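Local coordinates for protein cysteine desulfurase (Fervidobacterium islandicum, PDB 6A6E) that probably removes sulfur from cysteine with the help of pyridoxal phosphate, passing it on as a persulfide in the SUF pathway of sulfur mobilisation, at residues Ile107-Asn112 against Tyr281-Gly286; Asn63-Val68 against Glu74-Tyr79. All coordinates share one frame; numbering follows the deposited sequence.

Contact 1: Ile107-Asn112 against Tyr281-Gly286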
ATOM      1  N   ILE A 107     -10.744   2.256  -6.452  1.00 15.29           N
ATOM      2  CA  ILE A 107     -11.453   2.481  -7.692  1.00 15.38           C
ATOM      3  C   ILE A 107     -10.948   1.525  -8.759  1.00 17.11           C
ATOM      4  O   ILE A 107     -11.728   0.949  -9.546  1.00 16.04           O
ATOM      5  CB  ILE A 107     -11.403   3.952  -8.208  1.00 16.85           C
ATOM      6  CG1 ILE A 107     -12.036   4.952  -7.226  1.00 19.00           C
ATOM      7  CG2 ILE A 107     -12.125   4.108  -9.550  1.00 16.13           C
ATOM      8  CD1 ILE A 107     -13.529   4.809  -7.128  1.00 23.80           C
ATOM      9  N   ASN A 108      -9.636   1.387  -8.855  1.00 15.98           N
ATOM     10  CA  ASN A 108      -9.095   0.457  -9.856  1.00 16.04           C
ATOM     11  C   ASN A 108      -9.591  -0.979  -9.604  1.00 15.84           C
ATOM     12  O   ASN A 108      -9.890  -1.706 -10.559  1.00 16.05           O
ATOM     13  CB  ASN A 108      -7.562   0.499  -9.888  1.00 15.40           C
ATOM     14  CG  ASN A 108      -7.029   1.679 -10.670  1.00 14.88           C
ATOM     15  OD1 ASN A 108      -6.811   1.573 -11.895  1.00 16.52           O
ATOM     16  ND2 ASN A 108      -6.840   2.832  -9.995  1.00 12.98           N
ATOM     17  N   PHE A 109      -9.649  -1.374  -8.329  1.00 15.83           N
ATOM     18  CA  PHE A 109     -10.123  -2.674  -7.902  1.00 15.85           C
ATOM     19  C   PHE A 109     -11.559  -2.869  -8.469  1.00 16.49           C
ATOM     20  O   PHE A 109     -11.883  -3.910  -9.085  1.00 14.85           O
ATOM     21  CB  PHE A 109     -10.048  -2.709  -6.389  1.00 17.87           C
ATOM     22  CG  PHE A 109     -10.676  -3.891  -5.700  1.00 20.94           C
ATOM     23  CD1 PHE A 109     -11.972  -4.332  -5.978  1.00 25.58           C
ATOM     24  CD2 PHE A 109     -10.014  -4.456  -4.620  1.00 27.71           C
ATOM     25  CE1 PHE A 109     -12.551  -5.387  -5.277  1.00 27.11           C
ATOM     26  CE2 PHE A 109     -10.588  -5.507  -3.902  1.00 28.71           C
ATOM     27  CZ  PHE A 109     -11.855  -5.985  -4.261  1.00 26.82           C
ATOM     28  N   LEU A 110     -12.399  -1.862  -8.305  1.00 14.81           N
ATOM     29  CA  LEU A 110     -13.804  -1.986  -8.736  1.00 16.92           C
ATOM     30  C   LEU A 110     -13.946  -2.120 -10.258  1.00 18.22           C
ATOM     31  O   LEU A 110     -14.676  -2.988 -10.711  1.00 19.08           O
ATOM     32  CB  LEU A 110     -14.642  -0.834  -8.177  1.00 16.04           C
ATOM     33  CG  LEU A 110     -14.784  -0.919  -6.680  1.00 17.24           C
ATOM     34  CD1 LEU A 110     -15.495   0.278  -6.105  1.00 19.43           C
ATOM     35  CD2 LEU A 110     -15.577  -2.183  -6.310  1.00 19.20           C
ATOM     36  N   VAL A 111     -13.278  -1.276 -11.025  1.00 17.29           N
ATOM     37  CA  VAL A 111     -13.425  -1.321 -12.463  1.00 19.52           C
ATOM     38  C   VAL A 111     -13.014  -2.701 -12.981  1.00 21.03           C
ATOM     39  O   VAL A 111     -13.769  -3.334 -13.758  1.00 20.36           O
ATOM     40  CB  VAL A 111     -12.520  -0.302 -13.244  1.00 20.26           C
ATOM     41  CG1 VAL A 111     -12.822  -0.413 -14.734  1.00 22.65           C
ATOM     42  CG2 VAL A 111     -12.729   1.099 -12.801  1.00 20.59           C
ATOM     43  N   ASN A 112     -11.820  -3.145 -12.573  1.00 17.84           N
ATOM     44  CA  ASN A 112     -11.310  -4.405 -13.004  1.00 18.73           C
ATOM     45  C   ASN A 112     -12.161  -5.566 -12.486  1.00 20.42           C
ATOM     46  O   ASN A 112     -12.408  -6.549 -13.268  1.00 19.99           O
ATOM     47  CB  ASN A 112      -9.831  -4.645 -12.628  1.00 19.30           C
ATOM     48  CG  ASN A 112      -8.899  -3.779 -13.372  1.00 20.92           C
ATOM     49  OD1 ASN A 112      -8.506  -4.109 -14.501  1.00 22.78           O
ATOM     50  ND2 ASN A 112      -8.490  -2.627 -12.741  1.00 20.67           N
ATOM     51  N   TYR A 281     -11.185 -11.643   3.505  1.00 17.47           N
ATOM     52  CA  TYR A 281      -9.818 -12.092   3.205  1.00 18.27           C
ATOM     53  C   TYR A 281      -9.639 -12.412   1.740  1.00 19.34           C
ATOM     54  O   TYR A 281      -8.529 -12.292   1.174  1.00 16.75           O
ATOM     55  CB  TYR A 281      -9.476 -13.324   4.061  1.00 19.50           C
ATOM     56  CG  TYR A 281      -9.784 -13.182   5.544  1.00 22.67           C
ATOM     57  CD1 TYR A 281      -9.185 -12.168   6.324  1.00 24.55           C
ATOM     58  CD2 TYR A 281     -10.686 -14.036   6.170  1.00 26.84           C
ATOM     59  CE1 TYR A 281      -9.507 -12.026   7.650  1.00 23.69           C
ATOM     60  CE2 TYR A 281     -10.989 -13.899   7.519  1.00 27.84           C
ATOM     61  CZ  TYR A 281     -10.386 -12.906   8.237  1.00 28.07           C
ATOM     62  OH  TYR A 281     -10.702 -12.807   9.556  1.00 39.35           O
ATOM     63  N   ARG A 282     -10.731 -12.822   1.106  1.00 17.17           N
ATOM     64  CA  ARG A 282     -10.775 -12.947  -0.348  1.00 18.12           C
ATOM     65  C   ARG A 282     -10.185 -11.793  -1.153  1.00 16.65           C
ATOM     66  O   ARG A 282      -9.676 -12.010  -2.291  1.00 15.49           O
ATOM     67  CB  ARG A 282     -12.230 -13.155  -0.778  1.00 21.31           C
ATOM     68  CG  ARG A 282     -12.450 -13.269  -2.257  1.00 25.08           C
ATOM     69  CD  ARG A 282     -13.946 -13.517  -2.563  1.00 32.18           C
ATOM     70  NE  ARG A 282     -14.280 -14.758  -1.928  1.00 42.37           N
ATOM     71  CZ  ARG A 282     -15.501 -15.252  -1.787  1.00 52.92           C
ATOM     72  NH1 ARG A 282     -16.587 -14.609  -2.250  1.00 55.90           N
ATOM     73  NH2 ARG A 282     -15.611 -16.410  -1.149  1.00 46.45           N
ATOM     74  N   PHE A 283     -10.302 -10.571  -0.625  1.00 14.48           N
ATOM     75  CA  PHE A 283      -9.904  -9.383  -1.345  1.00 15.94           C
ATOM     76  C   PHE A 283      -8.652  -8.705  -0.789  1.00 16.85           C
ATOM     77  O   PHE A 283      -8.348  -7.581  -1.189  1.00 17.33           O
ATOM     78  CB  PHE A 283     -11.061  -8.386  -1.421  1.00 15.72           C
ATOM     79  CG  PHE A 283     -12.270  -8.957  -2.102  1.00 17.64           C
ATOM     80  CD1 PHE A 283     -12.224  -9.226  -3.431  1.00 19.04           C
ATOM     81  CD2 PHE A 283     -13.385  -9.328  -1.389  1.00 18.97           C
ATOM     82  CE1 PHE A 283     -13.282  -9.781  -4.085  1.00 22.70           C
ATOM     83  CE2 PHE A 283     -14.480  -9.896  -2.033  1.00 21.43           C
ATOM     84  CZ  PHE A 283     -14.425 -10.131  -3.395  1.00 21.03           C
ATOM     85  N   GLU A 284      -7.939  -9.424   0.077  1.00 15.49           N
ATOM     86  CA  GLU A 284      -6.607  -9.038   0.598  1.00 15.61           C
ATOM     87  C   GLU A 284      -5.489 -10.006   0.199  1.00 15.46           C
ATOM     88  O   GLU A 284      -5.330 -11.021   0.797  1.00 16.13           O
ATOM     89  CB  GLU A 284      -6.671  -8.859   2.127  1.00 16.02           C
ATOM     90  CG  GLU A 284      -7.560  -7.645   2.485  1.00 16.87           C
ATOM     91  CD  GLU A 284      -7.764  -7.337   3.979  1.00 18.01           C
ATOM     92  OE1 GLU A 284      -7.089  -7.946   4.864  1.00 17.24           O
ATOM     93  OE2 GLU A 284      -8.550  -6.394   4.256  1.00 14.98           O
ATOM     94  N   ALA A 285      -4.776  -9.671  -0.868  1.00 13.67           N
ATOM     95  CA  ALA A 285      -3.727 -10.482  -1.423  1.00 15.31           C
ATOM     96  C   ALA A 285      -2.374 -10.111  -0.857  1.00 14.74           C
ATOM     97  O   ALA A 285      -1.958  -8.967  -0.950  1.00 16.77           O
ATOM     98  CB  ALA A 285      -3.740 -10.383  -2.948  1.00 16.54           C
ATOM     99  N   GLY A 286      -1.716 -11.085  -0.245  1.00 14.24           N
ATOM    100  CA  GLY A 286      -0.397 -10.906   0.358  1.00 15.82           C
ATOM    101  C   GLY A 286      -0.425 -10.047   1.635  1.00 14.49           C
ATOM    102  O   GLY A 286      -1.450  -9.729   2.201  1.00 15.60           O
TER
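F109 and F283 are the residues whose backbones come nearest, their CA atoms 9.4 Å apart, a separation at which the contact between the helical turn I107-N112 and the short 3-10 turn and loop Y281-G286 is carried mainly by side chains. In this fold type I, class-V aminotransferase-like enzyme, the helix 103-116 packs beside the large mixed sheet, and the loop belongs to the approach to helix 290-306. Both phenylalanines are buried. With chi1 at 171°, the F109 ring is carried out from the helix, CG opposite the backbone N, and its CZ corner does most of the touching. The rings are inclined to each other at 50°, an oblique pairing. CB of F283 lies in the plane of the F109 ring, at its edge, while R282 lays CG over one face of the F283 ring. Replacing F109 with an alanine would probably open a gap beside F283 and rob the loop of its link to this helical turn. On the helix, N112 ND2 and N112 N reach N108 O from opposite faces of its carbonyl plane. The closest approach across the contact is F109 CZ to F283 CD1, at 3.4 Å.

Contact 2: Asn63-Val68 against Glu74-Tyr79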
ATOM      1  N   ASN A  63       4.116 -10.937  11.077  1.00 15.51           N
ATOM      2  CA  ASN A  63       3.146 -11.111  10.006  1.00 16.64           C
ATOM      3  C   ASN A  63       1.938 -11.824  10.591  1.00 17.70           C
ATOM      4  O   ASN A  63       2.034 -12.523  11.609  1.00 20.29           O
ATOM      5  CB  ASN A  63       3.724 -11.851   8.806  1.00 15.99           C
ATOM      6  CG  ASN A  63       3.044 -11.403   7.490  1.00 16.39           C
ATOM      7  OD1 ASN A  63       1.853 -10.952   7.506  1.00 14.20           O
ATOM      8  ND2 ASN A  63       3.772 -11.497   6.367  1.00 14.98           N
ATOM      9  N   ILE A  64       0.805 -11.652   9.962  1.00 16.41           N
ATOM     10  CA  ILE A  64      -0.443 -12.003  10.582  1.00 16.16           C
ATOM     11  C   ILE A  64      -1.163 -13.172   9.895  1.00 17.75           C
ATOM     12  O   ILE A  64      -0.833 -13.530   8.781  1.00 16.38           O
ATOM     13  CB  ILE A  64      -1.366 -10.790  10.542  1.00 16.37           C
ATOM     14  CG1 ILE A  64      -1.547 -10.215   9.137  1.00 16.67           C
ATOM     15  CG2 ILE A  64      -0.834  -9.721  11.446  1.00 17.73           C
ATOM     16  CD1 ILE A  64      -2.726  -9.226   9.132  1.00 18.34           C
ATOM     17  N   HIS A  65      -2.199 -13.665  10.527  1.00 19.12           N
ATOM     18  CA  HIS A  65      -2.967 -14.876  10.122  1.00 23.42           C
ATOM     19  C   HIS A  65      -2.090 -16.145  10.378  1.00 25.85           C
ATOM     20  O   HIS A  65      -0.874 -16.046  10.487  1.00 24.71           O
ATOM     21  CB  HIS A  65      -3.508 -14.832   8.651  1.00 21.94           C
ATOM     22  CG  HIS A  65      -4.208 -13.562   8.301  1.00 21.13           C
ATOM     23  ND1 HIS A  65      -5.284 -13.092   9.024  1.00 22.53           N
ATOM     24  CD2 HIS A  65      -3.968 -12.632   7.338  1.00 19.56           C
ATOM     25  CE1 HIS A  65      -5.674 -11.928   8.538  1.00 21.30           C
ATOM     26  NE2 HIS A  65      -4.916 -11.639   7.495  1.00 20.15           N
ATOM     27  N   ARG A  66      -2.723 -17.307  10.507  1.00 32.93           N
ATOM     28  CA  ARG A  66      -1.990 -18.591  10.786  1.00 34.21           C
ATOM     29  C   ARG A  66      -1.061 -18.365  11.954  1.00 27.53           C
ATOM     30  O   ARG A  66       0.151 -18.654  11.882  1.00 33.77           O
ATOM     31  CB  ARG A  66      -1.153 -19.076   9.556  1.00 38.49           C
ATOM     32  CG  ARG A  66      -1.954 -19.674   8.388  1.00 44.94           C
ATOM     33  CD  ARG A  66      -1.100 -19.887   7.102  1.00 46.64           C
ATOM     34  NE  ARG A  66      -0.935 -18.661   6.284  1.00 48.45           N
ATOM     35  CZ  ARG A  66      -1.950 -17.999   5.698  1.00 54.00           C
ATOM     36  NH1 ARG A  66      -3.193 -18.444   5.808  1.00 55.17           N
ATOM     37  NH2 ARG A  66      -1.742 -16.888   4.998  1.00 52.38           N
ATOM     38  N   ALA A  67      -1.590 -17.741  12.989  1.00 24.87           N
ATOM     39  CA  ALA A  67      -0.730 -17.176  14.023  1.00 24.93           C
ATOM     40  C   ALA A  67      -0.541 -18.253  15.081  1.00 28.28           C
ATOM     41  O   ALA A  67      -1.517 -18.681  15.669  1.00 28.27           O
ATOM     42  CB  ALA A  67      -1.395 -15.978  14.665  1.00 25.50           C
ATOM     43  N   VAL A  68       0.664 -18.728  15.308  1.00 26.27           N
ATOM     44  CA  VAL A  68       0.841 -19.598  16.424  1.00 27.24           C
ATOM     45  C   VAL A  68       1.715 -18.952  17.489  1.00 29.23           C
ATOM     46  O   VAL A  68       1.407 -18.997  18.691  1.00 33.83           O
ATOM     47  CB  VAL A  68       1.298 -20.974  15.987  1.00 32.35           C
ATOM     48  CG1 VAL A  68       1.622 -21.851  17.228  1.00 35.09           C
ATOM     49  CG2 VAL A  68       0.170 -21.584  15.147  1.00 32.52           C
ATOM     50  N   GLU A  74      -0.677 -11.373  18.635  1.00 15.94           N
ATOM     51  CA  GLU A  74      -0.885  -9.997  18.989  1.00 19.06           C
ATOM     52  C   GLU A  74      -1.155  -9.168  17.728  1.00 18.07           C
ATOM     53  O   GLU A  74      -2.074  -8.327  17.706  1.00 19.65           O
ATOM     54  CB  GLU A  74       0.329  -9.450  19.767  1.00 20.26           C
ATOM     55  CG  GLU A  74       0.441 -10.029  21.179  1.00 22.84           C
ATOM     56  CD  GLU A  74       1.680  -9.580  21.973  1.00 22.91           C
ATOM     57  OE1 GLU A  74       2.532  -8.799  21.485  1.00 23.98           O
ATOM     58  OE2 GLU A  74       1.801  -9.999  23.147  1.00 21.91           O
ATOM     59  N   ALA A  75      -0.339  -9.383  16.691  1.00 16.95           N
ATOM     60  CA  ALA A  75      -0.411  -8.549  15.492  1.00 15.52           C
ATOM     61  C   ALA A  75      -1.720  -8.893  14.801  1.00 14.89           C
ATOM     62  O   ALA A  75      -2.413  -8.035  14.320  1.00 15.11           O
ATOM     63  CB  ALA A  75       0.806  -8.800  14.619  1.00 16.16           C
ATOM     64  N   THR A  76      -2.086 -10.166  14.773  1.00 14.35           N
ATOM     65  CA  THR A  76      -3.294 -10.579  14.106  1.00 15.85           C
ATOM     66  C   THR A  76      -4.552 -10.014  14.775  1.00 16.68           C
ATOM     67  O   THR A  76      -5.489  -9.472  14.119  1.00 17.34           O
ATOM     68  CB  THR A  76      -3.389 -12.132  14.021  1.00 15.44           C
ATOM     69  OG1 THR A  76      -2.251 -12.648  13.336  1.00 15.54           O
ATOM     70  CG2 THR A  76      -4.602 -12.553  13.250  1.00 15.89           C
ATOM     71  N   VAL A  77      -4.585 -10.135  16.082  1.00 18.06           N
ATOM     72  CA  VAL A  77      -5.692  -9.549  16.881  1.00 18.54           C
ATOM     73  C   VAL A  77      -5.791  -8.028  16.670  1.00 18.15           C
ATOM     74  O   VAL A  77      -6.865  -7.499  16.415  1.00 16.69           O
ATOM     75  CB  VAL A  77      -5.497  -9.923  18.378  1.00 19.49           C
ATOM     76  CG1 VAL A  77      -6.382  -9.142  19.304  1.00 20.16           C
ATOM     77  CG2 VAL A  77      -5.728 -11.423  18.597  1.00 21.33           C
ATOM     78  N   ALA A  78      -4.668  -7.341  16.676  1.00 16.96           N
ATOM     79  CA  ALA A  78      -4.700  -5.882  16.522  1.00 16.09           C
ATOM     80  C   ALA A  78      -5.229  -5.513  15.157  1.00 16.42           C
ATOM     81  O   ALA A  78      -6.028  -4.569  15.042  1.00 18.09           O
ATOM     82  CB  ALA A  78      -3.327  -5.254  16.799  1.00 14.67           C
ATOM     83  N   TYR A  79      -4.800  -6.231  14.117  1.00 15.64           N
ATOM     84  CA  TYR A  79      -5.269  -5.970  12.746  1.00 15.10           C
ATOM     85  C   TYR A  79      -6.774  -6.183  12.594  1.00 15.50           C
ATOM     86  O   TYR A  79      -7.489  -5.357  12.017  1.00 13.47           O
ATOM     87  CB  TYR A  79      -4.498  -6.842  11.748  1.00 14.71           C
ATOM     88  CG  TYR A  79      -4.769  -6.615  10.294  1.00 15.50           C
ATOM     89  CD1 TYR A  79      -4.185  -5.544   9.580  1.00 14.98           C
ATOM     90  CD2 TYR A  79      -5.557  -7.534   9.563  1.00 15.45           C
ATOM     91  CE1 TYR A  79      -4.429  -5.394   8.204  1.00 14.62           C
ATOM     92  CE2 TYR A  79      -5.781  -7.389   8.194  1.00 15.76           C
ATOM     93  CZ  TYR A  79      -5.238  -6.297   7.527  1.00 15.09           C
ATOM     94  OH  TYR A  79      -5.518  -6.227   6.181  1.00 15.28           O
TER
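I64, H65 and A67 of the loop N63-V68 fold back on the first turns of helix 70-90, a local loop-on-helix packing at the dimer interface of this fold type I enzyme. Along the helix, the first residue to meet the loop is A75, whose CB receives I64 CG2 at 3.7 Å. T76 follows and makes the polar link: its OG1 accepts the backbone N-H of H65 at 3.0 Å, with an N-H...O angle of 151°. OG1 stands beside the backbone N of T76 and is also hydrogen-bonded to A72 O one turn back, so the hydroxyl joins loop and helix. The A67 methyl approaches the same oxygen, with CB 3.7 Å from OG1. One turn beyond A75, Y79 offers a ring face to I64. The CG1 branch of I64 sits between its backbone N and carbonyl carbon (chi1 54°), the crowded position, and CD1 extends from it over the Y79 ring as a CH-pi contact. CG1 also lies over one face of the H65 imidazole, offset toward its rim, so the isoleucine touches both rings. N63 O and R66 O accept hydrogen bonds from R371 of the second subunit, and H65 ND1 is hydrogen-bonded to a citrate, probably from the crystallisation liquor. I64 CD1 stands 3.6 Å from the Y79 ring centroid, 22° off the ring normal.

In the fold
Contact 2 closes before contact 1 opens, so the two come in series along the chain, their centres about 21 Å apart and on the same side of the chain's centre. Helix 70-90 leads from contact 2 through strand 97-100 into helix 103-116, which carries the first half of contact 1. The loop 281-286 closes the circuit in space: E284 OE1 probably hydrogen-bonds Y79 OH at 2.7 Å, and the rings of Y281 and H65 meet. Both contacts touch the second subunit, and G286 touches a pyridoxal phosphate. Sequence-local and sequence-distant packing thus converge beside the dimer interface and cofactor, consistent with an active site built from both subunits.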